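Local coordinates for protein peptide methionine sulfoxide reductase msrA/msrB (Neisseria meningitidis, PDB 3BQG) that reduces methionine sulfoxide back to methionine through its MsrA domain, probably by way of a cysteine sulfenic acid intermediate, at residues 75-80 / 161-166. The protein carries 1 engineered substitution. Sequence-based numbering, arbitrary orientation.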
# COMPACT_ATOMS: atom_id res chain seq x y z
N PHE A 75 3.38 7.32 1.22
CA PHE A 75 2.99 6.11 1.94
C PHE A 75 3.13 6.34 3.44
O PHE A 75 2.17 6.17 4.20
CB PHE A 75 3.89 4.95 1.51
CG PHE A 75 3.59 3.64 2.19
CD1 PHE A 75 2.38 2.99 1.98
CD2 PHE A 75 4.56 3.03 2.99
CE1 PHE A 75 2.13 1.75 2.57
CE2 PHE A 75 4.32 1.79 3.58
CZ PHE A 75 3.10 1.14 3.36
N PHE A 76 4.33 6.75 3.86
CA PHE A 76 4.63 7.00 5.27
C PHE A 76 3.78 8.09 5.91
O PHE A 76 3.64 8.13 7.13
CB PHE A 76 6.10 7.36 5.45
CG PHE A 76 7.06 6.27 5.09
CD1 PHE A 76 6.84 4.96 5.51
CD2 PHE A 76 8.18 6.54 4.31
CE1 PHE A 76 7.74 3.94 5.18
CE2 PHE A 76 9.08 5.53 3.97
CZ PHE A 76 8.86 4.22 4.40
N ARG A 77 3.24 8.99 5.10
CA ARG A 77 2.42 10.08 5.62
C ARG A 77 1.13 9.59 6.26
O ARG A 77 0.64 10.18 7.22
CB ARG A 77 2.09 11.07 4.50
CG ARG A 77 1.17 12.20 4.92
CD ARG A 77 0.90 13.16 3.76
NE ARG A 77 2.13 13.80 3.27
CZ ARG A 77 2.18 14.58 2.20
NH1 ARG A 77 1.08 14.83 1.51
NH2 ARG A 77 3.33 15.12 1.81
N VAL A 78 0.58 8.50 5.74
CA VAL A 78 -0.69 8.00 6.24
C VAL A 78 -0.72 6.59 6.85
O VAL A 78 -1.73 6.17 7.41
CB VAL A 78 -1.76 8.08 5.13
CG1 VAL A 78 -1.91 9.54 4.67
CG2 VAL A 78 -1.37 7.20 3.96
N VAL A 79 0.39 5.86 6.74
CA VAL A 79 0.47 4.51 7.28
C VAL A 79 1.31 4.49 8.56
O VAL A 79 2.37 5.13 8.62
CB VAL A 79 1.08 3.53 6.24
CG1 VAL A 79 1.26 2.15 6.85
CG2 VAL A 79 0.17 3.46 5.01
N ASP A 80 0.84 3.79 9.59
CA ASP A 80 1.58 3.67 10.85
C ASP A 80 2.57 2.52 10.63
O ASP A 80 2.18 1.35 10.57
CB ASP A 80 0.65 3.33 12.01
CG ASP A 80 1.35 3.40 13.35
OD1 ASP A 80 2.56 3.08 13.40
OD2 ASP A 80 0.71 3.77 14.35
N ALA A 161 -3.50 13.71 0.90
CA ALA A 161 -2.76 13.44 -0.32
C ALA A 161 -2.44 14.74 -1.05
O ALA A 161 -1.50 14.81 -1.84
CB ALA A 161 -3.56 12.52 -1.24
N ASP A 162 -3.23 15.77 -0.76
CA ASP A 162 -3.07 17.08 -1.39
C ASP A 162 -1.85 17.85 -0.91
O ASP A 162 -1.35 18.73 -1.62
CB ASP A 162 -4.32 17.93 -1.17
CG ASP A 162 -5.59 17.20 -1.55
OD1 ASP A 162 -5.63 16.60 -2.65
OD2 ASP A 162 -6.55 17.22 -0.76
N GLU A 163 -1.37 17.54 0.29
CA GLU A 163 -0.19 18.23 0.80
C GLU A 163 0.99 17.95 -0.11
O GLU A 163 1.24 16.80 -0.49
CB GLU A 163 0.12 17.75 2.22
CG GLU A 163 -0.78 18.36 3.29
CD GLU A 163 -0.57 17.72 4.65
OE1 GLU A 163 0.59 17.42 5.00
OE2 GLU A 163 -1.58 17.52 5.37
N PRO A 164 1.73 19.00 -0.49
CA PRO A 164 2.89 18.83 -1.37
C PRO A 164 4.04 18.22 -0.59
O PRO A 164 4.16 18.42 0.62
CB PRO A 164 3.18 20.26 -1.80
CG PRO A 164 2.85 21.04 -0.56
CD PRO A 164 1.53 20.42 -0.14
N LEU A 165 4.90 17.47 -1.28
CA LEU A 165 6.04 16.85 -0.62
C LEU A 165 7.05 17.93 -0.26
O LEU A 165 7.35 18.81 -1.07
CB LEU A 165 6.71 15.82 -1.54
CG LEU A 165 5.97 14.50 -1.80
CD1 LEU A 165 6.85 13.60 -2.66
CD2 LEU A 165 5.65 13.82 -0.48
N PRO A 166 7.58 17.88 0.97
CA PRO A 166 8.57 18.86 1.47
C PRO A 166 9.77 19.00 0.54
O PRO A 166 10.87 18.56 0.94
CB PRO A 166 8.95 18.29 2.83
CG PRO A 166 7.68 17.64 3.28
CD PRO A 166 7.24 16.92 2.03
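Arg77, near the C-terminal end of helix 68-78, reaches out to Glu163 and Leu165 and ties segment 161-166, the last modelled residues of the chain, to the outside of the MsrA alpha/beta fold. The tight part lies at the guanidinium. NH1 donates a nearly straight hydrogen bond to Glu163 O (2.8 Å, N-H...O 167°), an oxygen that sits at the edge of the guanidinium, in its plane. Seen from the carbonyl, the donor stands 39° above the peptide plane. The same NH1 also bonds to Lys160 O, so the carbonyl oxygens of Lys160 and Glu163 both accept from one nitrogen. With CG anti to the backbone N (chi1 177°), the Arg77 chain runs out extended from the helix, then bends at chi3 to present this edge. Leu165 CD2 closes in on Arg77 NH2 at 3.5 Å, while its side chain also packs on Asp70, Gln73 and Tyr74 of the same helix. The solvent side is looser. Exposed Pro166 brings CD only to 4.3 Å from Arg77 NH2, and Glu163 OE1 lies above one guanidinium face, offset toward its rim. Any attraction there is probably one of charge only: Glu163 OE1 is 4.3 Å from Arg77 NE and well off the plane in which the N-H bonds point.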